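Local atomic coordinates of acyl-CoA thioester hydrolase HI0827 (Haemophilus influenzae Rd KW20, PDB entry 3BJK), a protein that probably hydrolyses the thioester bond of a broad range of acyl-coenzyme A molecules, working as a hexamer built as a trimer of hotdog-fold dimers. Residues C[13-18]-C[47-52]; C[53-58]-C[132-137]; C[74-79]-C[100-105]. The protein carries 1 engineered substitution. One frame throughout, in Å; residues are numbered along the deposited sequence.

Contact 1 of 3, residues C[13-18]-C[47-52]; sequences KGVLLL and AILAKE. With EDO (1,2-ethanediol), chain S.
Glu-52 OE2 is held by three partners: O1 of a bound 1,2-ethanediol donates to it over 2.9 Å, and Lys-101 NZ and Arg-19 NH2 of the second subunit form salt bridges with it. The other carboxylate oxygen, OE1, accepts from the diol's O2, also at 2.9 Å, which makes the small molecule a clamp across both oxygens. The carboxylate is buried, and the two foreign cations would be expected to favour its charged form. An extended chain beyond CG (chi2 167°) carries it from the helix toward strand 15-18. The diol, probably from the crystallisation liquor, bridges the two segments, with its C2 lying 3.4 Å from Val-15 CG2.

Beside this polar patch the contact is largely aliphatic. Leu-17 CD2 comes down on Leu-49 CB at 3.7 Å, the two side chains slanting across one another, while the CG2 branch of Val-15 reaches more loosely toward Leu-49 CG. One helix residue earlier, Ile-48 holds its CG1 branch anti to the carbonyl carbon (chi1 -72°) and straight beyond it, which brings CD1 to 3.6 Å from Leu-18 CD2. Branched aliphatic side chains of different reach suit a gap in which the axes of strand 15-18 and helix 47-52 are 8.9 Å apart and run at 116° to each other. Leu-17 and Leu-18 both pair with Cys-80 in a classic beta bulge, consistent with two consecutive leucines reaching the helix. Leu-17 O is bound by Arg-19 NH1 of the second subunit, which also bonds the diol, placing that subunit beside this core. Here strand 15-21, outermost within the chain, closes over the long central helix that the curved antiparallel sheet wraps, the signature of the hotdog fold.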
loop_
_atom_site.group_PDB
_atom_site.type_symbol
_atom_site.label_atom_id
_atom_site.label_comp_id
_atom_site.label_asym_id
_atom_site.label_seq_id
_atom_site.Cartn_x
_atom_site.Cartn_y
_atom_site.Cartn_z
ATOM N N LYS C 13 27.047 -0.836 14.834
ATOM C CA LYS C 13 27.014 -0.137 16.120
ATOM C C LYS C 13 25.566 0.216 16.446
ATOM O O LYS C 13 24.801 0.668 15.567
ATOM C CB LYS C 13 27.821 1.153 16.074
ATOM C CG LYS C 13 29.300 0.979 15.936
ATOM C CD LYS C 13 30.023 2.286 16.298
ATOM C CE LYS C 13 31.506 2.239 15.911
ATOM N NZ LYS C 13 32.300 3.284 16.660
ATOM N N GLY C 14 25.209 0.035 17.713
ATOM C CA GLY C 14 23.909 0.444 18.188
ATOM C C GLY C 14 23.052 -0.717 18.649
ATOM O O GLY C 14 23.462 -1.871 18.618
ATOM N N VAL C 15 21.838 -0.396 19.066
ATOM C CA VAL C 15 20.880 -1.410 19.426
ATOM C C VAL C 15 20.001 -1.697 18.219
ATOM O O VAL C 15 19.839 -0.860 17.351
ATOM C CB VAL C 15 20.061 -0.999 20.672
ATOM C CG1 VAL C 15 20.992 -0.812 21.817
ATOM C CG2 VAL C 15 19.277 0.263 20.454
ATOM N N LEU C 16 19.421 -2.879 18.169
ATOM C CA LEU C 16 18.607 -3.237 17.032
ATOM C C LEU C 16 17.279 -2.506 17.213
ATOM O O LEU C 16 16.620 -2.638 18.231
ATOM C CB LEU C 16 18.394 -4.726 16.910
ATOM C CG LEU C 16 17.492 -5.183 15.738
ATOM C CD1 LEU C 16 18.202 -5.056 14.434
ATOM C CD2 LEU C 16 17.172 -6.607 15.964
ATOM N N LEU C 17 16.953 -1.708 16.226
ATOM C CA LEU C 17 15.728 -0.940 16.204
ATOM C C LEU C 17 14.577 -1.663 15.485
ATOM O O LEU C 17 13.436 -1.715 15.976
ATOM C CB LEU C 17 15.964 0.372 15.504
ATOM C CG LEU C 17 17.148 1.203 16.000
ATOM C CD1 LEU C 17 17.410 2.322 15.055
ATOM C CD2 LEU C 17 16.880 1.701 17.427
ATOM N N LEU C 18 14.905 -2.199 14.305
ATOM C CA LEU C 18 13.929 -2.744 13.402
ATOM C C LEU C 18 14.562 -3.827 12.601
ATOM O O LEU C 18 15.744 -3.756 12.314
ATOM C CB LEU C 18 13.453 -1.746 12.368
ATOM C CG LEU C 18 12.574 -0.546 12.679
ATOM C CD1 LEU C 18 12.282 0.132 11.336
ATOM C CD2 LEU C 18 11.314 -0.959 13.353
ATOM N N ALA C 47 12.846 6.591 15.603
ATOM C CA ALA C 47 11.752 7.105 16.456
ATOM C C ALA C 47 11.392 6.207 17.607
ATOM O O ALA C 47 11.045 6.726 18.714
ATOM C CB ALA C 47 10.525 7.349 15.624
ATOM N N ILE C 48 11.458 4.903 17.399
ATOM C CA ILE C 48 11.194 3.922 18.477
ATOM C C ILE C 48 12.164 4.192 19.646
ATOM O O ILE C 48 11.759 4.278 20.779
ATOM C CB ILE C 48 11.317 2.440 17.995
ATOM C CG1 ILE C 48 10.137 2.049 17.074
ATOM C CG2 ILE C 48 11.328 1.482 19.180
ATOM C CD1 ILE C 48 10.251 0.641 16.393
ATOM N N LEU C 49 13.447 4.287 19.325
ATOM C CA LEU C 49 14.493 4.515 20.310
ATOM C C LEU C 49 14.317 5.910 21.000
ATOM O O LEU C 49 14.400 6.031 22.225
ATOM C CB LEU C 49 15.852 4.397 19.665
ATOM C CG LEU C 49 17.049 3.965 20.575
ATOM C CD1 LEU C 49 18.294 4.657 20.178
ATOM C CD2 LEU C 49 16.842 4.017 22.092
ATOM N N ALA C 50 14.007 6.929 20.205
ATOM C CA ALA C 50 13.644 8.229 20.779
ATOM C C ALA C 50 12.442 8.138 21.706
ATOM O O ALA C 50 12.487 8.708 22.786
ATOM C CB ALA C 50 13.391 9.259 19.716
ATOM N N LYS C 51 11.364 7.458 21.318
ATOM C CA LYS C 51 10.228 7.382 22.212
ATOM C C LYS C 51 10.584 6.637 23.499
ATOM O O LYS C 51 10.056 6.942 24.543
ATOM C CB LYS C 51 9.041 6.684 21.533
ATOM C CG LYS C 51 8.499 7.457 20.378
ATOM C CD LYS C 51 7.571 6.652 19.609
ATOM C CE LYS C 51 7.287 7.200 18.246
ATOM N NZ LYS C 51 6.845 6.049 17.436
ATOM N N GLU C 52 11.442 5.612 23.379
ATOM C CA GLU C 52 11.867 4.843 24.534
ATOM C C GLU C 52 12.562 5.787 25.574
ATOM O O GLU C 52 12.221 5.815 26.746
ATOM C CB GLU C 52 12.760 3.673 24.114
ATOM C CG GLU C 52 11.991 2.443 23.607
ATOM C CD GLU C 52 12.890 1.413 22.911
ATOM O OE1 GLU C 52 14.005 1.761 22.424
ATOM O OE2 GLU C 52 12.456 0.251 22.840
HETATM C C1 EDO S . 15.609 -1.666 21.650
HETATM O O1 EDO S . 14.983 -1.160 22.853
HETATM C C2 EDO S . 16.013 -0.525 20.711
HETATM O O2 EDO S . 14.917 0.221 20.181
#

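Contact 2 of 3, residues C[53-58]-C[132-137]; sequences IAHGRV and TIPREN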
loop_
_atom_site.group_PDB
_atom_site.type_symbol
_atom_site.label_atom_id
_atom_site.label_comp_id
_atom_site.label_asym_id
_atom_site.label_seq_id
_atom_site.Cartn_x
_atom_site.Cartn_y
_atom_site.Cartn_z
ATOM N N ILE C 53 13.486 6.586 25.081
ATOM C CA ILE C 53 14.281 7.521 25.865
ATOM C C ILE C 53 13.414 8.665 26.402
ATOM O O ILE C 53 13.547 9.053 27.556
ATOM C CB ILE C 53 15.469 8.066 24.987
ATOM C CG1 ILE C 53 16.453 6.923 24.703
ATOM C CG2 ILE C 53 16.189 9.320 25.623
ATOM C CD1 ILE C 53 17.520 7.319 23.772
ATOM N N ALA C 54 12.541 9.183 25.549
ATOM C CA ALA C 54 11.682 10.322 25.878
ATOM C C ALA C 54 10.514 9.952 26.771
ATOM O O ALA C 54 9.869 10.850 27.331
ATOM C CB ALA C 54 11.150 10.968 24.568
ATOM N N HIS C 55 10.238 8.649 26.902
ATOM C CA HIS C 55 9.108 8.129 27.684
ATOM C C HIS C 55 7.786 8.642 27.108
ATOM O O HIS C 55 6.888 9.020 27.835
ATOM C CB HIS C 55 9.257 8.463 29.177
ATOM C CG HIS C 55 10.085 7.468 29.937
ATOM N ND1 HIS C 55 10.995 6.627 29.321
ATOM C CD2 HIS C 55 10.158 7.193 31.262
ATOM C CE1 HIS C 55 11.564 5.854 30.232
ATOM N NE2 HIS C 55 11.082 6.183 31.417
ATOM N N GLY C 56 7.689 8.685 25.776
ATOM C CA GLY C 56 6.485 9.143 25.130
ATOM C C GLY C 56 6.679 9.667 23.731
ATOM O O GLY C 56 7.705 9.391 23.097
ATOM N N ARG C 57 5.685 10.427 23.266
ATOM C CA ARG C 57 5.607 10.895 21.871
ATOM C C ARG C 57 6.826 11.753 21.512
ATOM O O ARG C 57 7.364 12.466 22.366
ATOM C CB ARG C 57 4.335 11.730 21.634
ATOM C CG ARG C 57 3.057 10.935 21.325
ATOM C CD ARG C 57 1.772 11.797 21.622
ATOM N NE ARG C 57 0.534 11.047 21.352
ATOM C CZ ARG C 57 -0.191 11.087 20.218
ATOM N NH1 ARG C 57 0.140 11.880 19.202
ATOM N NH2 ARG C 57 -1.291 10.334 20.100
ATOM N N VAL C 58 7.215 11.669 20.247
ATOM C CA VAL C 58 8.270 12.487 19.666
ATOM C C VAL C 58 7.830 12.955 18.297
ATOM O O VAL C 58 6.881 12.383 17.693
ATOM C CB VAL C 58 9.639 11.744 19.489
ATOM C CG1 VAL C 58 10.197 11.274 20.838
ATOM C CG2 VAL C 58 9.585 10.621 18.419
ATOM N N THR C 132 9.604 18.289 28.157
ATOM C CA THR C 132 10.870 17.966 28.799
ATOM C C THR C 132 10.988 16.474 29.007
ATOM O O THR C 132 10.112 15.864 29.574
ATOM C CB THR C 132 10.973 18.654 30.148
ATOM O OG1 THR C 132 10.947 20.079 29.944
ATOM C CG2 THR C 132 12.264 18.257 30.871
ATOM N N ILE C 133 12.082 15.890 28.536
ATOM C CA ILE C 133 12.327 14.471 28.754
ATOM C C ILE C 133 12.466 14.205 30.256
ATOM O O ILE C 133 13.252 14.876 30.914
ATOM C CB ILE C 133 13.589 14.033 28.018
ATOM C CG1 ILE C 133 13.358 14.159 26.492
ATOM C CG2 ILE C 133 13.944 12.600 28.368
ATOM C CD1 ILE C 133 14.561 14.063 25.731
ATOM N N PRO C 134 11.694 13.230 30.798
ATOM C CA PRO C 134 11.797 12.939 32.225
ATOM C C PRO C 134 13.156 12.358 32.561
ATOM O O PRO C 134 13.592 11.406 31.927
ATOM C CB PRO C 134 10.673 11.912 32.488
ATOM C CG PRO C 134 10.382 11.307 31.215
ATOM C CD PRO C 134 10.716 12.344 30.141
ATOM N N ARG C 135 13.807 12.938 33.562
ATOM C CA ARG C 135 15.172 12.574 33.930
ATOM C C ARG C 135 15.199 11.615 35.115
ATOM O O ARG C 135 16.124 10.829 35.252
ATOM C CB ARG C 135 15.954 13.834 34.281
ATOM C CG ARG C 135 16.071 14.810 33.151
ATOM C CD ARG C 135 17.340 14.562 32.393
ATOM N NE ARG C 135 17.238 14.959 31.004
ATOM C CZ ARG C 135 18.255 14.918 30.151
ATOM N NH1 ARG C 135 19.454 14.469 30.523
ATOM N NH2 ARG C 135 18.057 15.298 28.899
ATOM N N GLU C 136 14.181 11.703 35.964
ATOM C CA GLU C 136 14.019 10.834 37.131
ATOM C C GLU C 136 13.302 9.508 36.773
ATOM O O GLU C 136 12.312 9.497 36.036
ATOM C CB GLU C 136 13.275 11.617 38.249
ATOM C CG GLU C 136 11.712 11.743 38.134
ATOM C CD GLU C 136 11.167 12.203 36.723
ATOM O OE1 GLU C 136 11.864 12.990 35.912
ATOM O OE2 GLU C 136 10.002 11.752 36.417
ATOM N N ASN C 137 13.829 8.404 37.311
ATOM C CA ASN C 137 13.325 7.045 37.078
ATOM C C ASN C 137 13.238 6.677 35.611
ATOM O O ASN C 137 12.300 5.980 35.208
ATOM C CB ASN C 137 11.931 6.817 37.716
ATOM C CG ASN C 137 11.779 7.442 39.089
ATOM O OD1 ASN C 137 12.751 7.666 39.821
ATOM N ND2 ASN C 137 10.536 7.735 39.446
#
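The last helical residue of helix 35-54, Ala-54, lies nearest the irregular segment 132-137, its CA 5.1 Å from that of Ile-133; His-55 then leaves the helix in a left-handed backbone conformation (phi 61°), and the turn continues through Gly-56 at angles that call for glycine. In this hotdog fold the contact fastens the C-terminal end of the central helix to the loop that leads from strand 111-123 to helix 139-148.

No hydrogen bond joins the two segments directly; apolar groups of the loop pack on the helix-end carbonyls. Ile-133 sets its CG2 methyl anti to the backbone N, and this branch approaches Ile-53 O at 3.7 Å. Its CG1 lies loosely against Ala-54 CB, 4.3 Å away; so small a side chain is consistent with the close approach of loop and helix. Val-87 and Ala-123 pack against the same isoleucine. Pro-134 adds a rigid ring with no N-H to satisfy, and its CG lies 3.7 Å from His-55 CB, the two side chains slanting past each other.

The polar atoms are served from just outside. Asn-138 ND2 bonds both Ile-53 O and Pro-134 O, stitching helix end to loop, while Arg-131 NH1 takes Ala-54 O. The imidazole of His-55 is tethered through ND1 to Glu-52 O, which limits rotation of the ring, and Asn-137 O lies at its edge, 4.0 Å from NE2. The tightest approach between the segments is that of Pro-134 CD to Ala-54 O, at 3.3 Å.

Contact 3 of 3, residues C[74-79]-C[100-105]; sequences VGDVVC and VKKVAS
Val-77 and Lys-101 form an antiparallel hydrogen-bonded pair in the hairpin of strands 77-87 and 91-101, part of the hotdog sheet, at the end away from its turn. Val-77 N donates to Lys-101 O at 3.0 Å, and Lys-101 N returns the bond to Val-77 O; both are fairly straight, at 161°. Val-77 O also receives a CA-H contact from Val-100.

The ionic link lies one residue further out. Lys-102 NZ binds the syn lone pair of Asp-76 OD1 at 2.8 Å, and the lysine chain, bent at chi2 (-54°) and chi3, lies alongside the aspartate. This pairing suits a buried carboxylate, whose OD2 is bonded by Ser-73 N and by a water at 2.6 Å. Val-100 CG1 lies over the face of the carboxylate, 3.3 Å from Asp-76 OD2.

Apolar contacts occupy both faces. Val-78 CG2 and Val-100 CG2 meet loosely on one, with Ile-72 covering both valines. On the other, Val-77 CG2 wedges against both methyls of Val-103 at nearly a right angle, the nearer being CG1 at 3.7 Å. Beta branching suits the extended Val-77, Val-78 and Val-100; Val-103 reaches in from beyond the strand.

Where the two strands diverge, a water links them. Gly-75, at a positive phi (91°) that favours glycine, accepts from this water through its O at 2.8 Å, and the same water accepts from Ala-104 N.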
loop_
_atom_site.group_PDB
_atom_site.type_symbol
_atom_site.label_atom_id
_atom_site.label_comp_id
_atom_site.label_asym_id
_atom_site.label_seq_id
_atom_site.Cartn_x
_atom_site.Cartn_y
_atom_site.Cartn_z
ATOM N N VAL C 74 15.585 -7.162 -3.198
ATOM C CA VAL C 74 14.422 -7.968 -2.791
ATOM C C VAL C 74 14.868 -9.279 -2.116
ATOM O O VAL C 74 15.718 -9.999 -2.629
ATOM C CB VAL C 74 13.492 -8.285 -4.007
ATOM C CG1 VAL C 74 12.384 -9.242 -3.621
ATOM C CG2 VAL C 74 12.894 -7.005 -4.528
ATOM N N GLY C 75 14.255 -9.600 -0.988
ATOM C CA GLY C 75 14.589 -10.841 -0.303
ATOM C C GLY C 75 15.710 -10.711 0.735
ATOM O O GLY C 75 15.909 -11.660 1.493
ATOM N N ASP C 76 16.429 -9.574 0.763
ATOM C CA ASP C 76 17.442 -9.271 1.796
ATOM C C ASP C 76 16.697 -9.090 3.137
ATOM O O ASP C 76 15.620 -8.544 3.173
ATOM C CB ASP C 76 18.156 -7.910 1.522
ATOM C CG ASP C 76 19.226 -7.976 0.436
ATOM O OD1 ASP C 76 19.534 -9.062 -0.099
ATOM O OD2 ASP C 76 19.737 -6.877 0.100
ATOM N N VAL C 77 17.305 -9.537 4.224
ATOM C CA VAL C 77 16.856 -9.192 5.567
ATOM C C VAL C 77 17.455 -7.829 5.846
ATOM O O VAL C 77 18.642 -7.627 5.588
ATOM C CB VAL C 77 17.319 -10.207 6.588
ATOM C CG1 VAL C 77 16.993 -9.735 8.003
ATOM C CG2 VAL C 77 16.718 -11.565 6.300
ATOM N N VAL C 78 16.630 -6.893 6.325
ATOM C CA VAL C 78 17.034 -5.518 6.555
ATOM C C VAL C 78 16.866 -5.158 8.046
ATOM O O VAL C 78 15.751 -5.260 8.586
ATOM C CB VAL C 78 16.253 -4.547 5.660
ATOM C CG1 VAL C 78 16.679 -3.058 5.898
ATOM C CG2 VAL C 78 16.420 -4.938 4.173
ATOM N N CYS C 79 17.985 -4.794 8.690
ATOM C CA CYS C 79 18.049 -4.364 10.110
ATOM C C CYS C 79 18.441 -2.914 10.219
ATOM O O CYS C 79 19.334 -2.480 9.470
ATOM C CB CYS C 79 19.121 -5.132 10.864
ATOM S SG CYS C 79 18.864 -6.875 10.883
ATOM N N VAL C 100 22.091 -5.151 5.892
ATOM C CA VAL C 100 21.450 -6.266 5.197
ATOM C C VAL C 100 22.150 -7.587 5.552
ATOM O O VAL C 100 23.367 -7.639 5.796
ATOM C CB VAL C 100 21.502 -6.027 3.647
ATOM C CG1 VAL C 100 21.459 -7.276 2.864
ATOM C CG2 VAL C 100 20.409 -5.024 3.203
ATOM N N LYS C 101 21.355 -8.653 5.572
ATOM C CA LYS C 101 21.842 -10.040 5.625
ATOM C C LYS C 101 21.261 -10.852 4.459
ATOM O O LYS C 101 20.032 -10.860 4.258
ATOM C CB LYS C 101 21.438 -10.671 6.967
ATOM C CG LYS C 101 21.938 -12.106 7.219
ATOM C CD LYS C 101 21.345 -12.641 8.547
ATOM C CE LYS C 101 21.854 -13.958 8.950
ATOM N NZ LYS C 101 21.367 -14.426 10.287
ATOM N N LYS C 102 22.144 -11.506 3.697
ATOM C CA LYS C 102 21.766 -12.410 2.612
ATOM C C LYS C 102 21.435 -13.779 3.212
ATOM O O LYS C 102 22.320 -14.474 3.725
ATOM C CB LYS C 102 22.927 -12.635 1.616
ATOM C CG LYS C 102 23.554 -11.395 1.000
ATOM C CD LYS C 102 22.517 -10.544 0.364
ATOM C CE LYS C 102 22.961 -10.009 -0.990
ATOM N NZ LYS C 102 21.830 -9.244 -1.627
ATOM N N VAL C 103 20.170 -14.166 3.110
ATOM C CA VAL C 103 19.680 -15.472 3.629
ATOM C C VAL C 103 19.187 -16.406 2.525
ATOM O O VAL C 103 19.195 -17.638 2.711
ATOM C CB VAL C 103 18.554 -15.284 4.688
ATOM C CG1 VAL C 103 19.064 -14.455 5.876
ATOM C CG2 VAL C 103 17.320 -14.582 4.078
ATOM N N ALA C 104 18.748 -15.835 1.396
ATOM C CA ALA C 104 18.265 -16.633 0.248
ATOM C C ALA C 104 18.751 -16.119 -1.113
ATOM O O ALA C 104 18.233 -16.537 -2.160
ATOM C CB ALA C 104 16.745 -16.731 0.253
ATOM N N SER C 105 19.755 -15.244 -1.093
ATOM C CA SER C 105 20.511 -14.848 -2.278
ATOM C C SER C 105 21.983 -15.066 -1.960
ATOM O O SER C 105 22.338 -15.243 -0.804
ATOM C CB SER C 105 20.291 -13.379 -2.569
ATOM O OG SER C 105 21.312 -12.619 -1.944
HETATM O O HOH W 1 18.310 -12.992 1.019
HETATM O O HOH W 2 21.796 -5.967 -1.159
#

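Contacts 1 and 3 are buried, while contact 2 is partly open and lies on the opposite side of the chain's centre from contact 3. Helix 35-54 serves both contact 1 and contact 2, whose segments touch through Lys-51 and Val-58; strands 15-21 and 77-87 are sheet neighbours, so contacts 1 and 3 meet where Leu-16 CD1 packs on Cys-79 CB. The chemistry follows position: aliphatic helix-on-sheet packing in contact 1, beside a buried carboxylate bound by the second subunit; helix-end and loop packing with polar help from flanking residues in contact 2; paired backbones, a salt bridge and valines on both faces in contact 3. All three touch the second subunit.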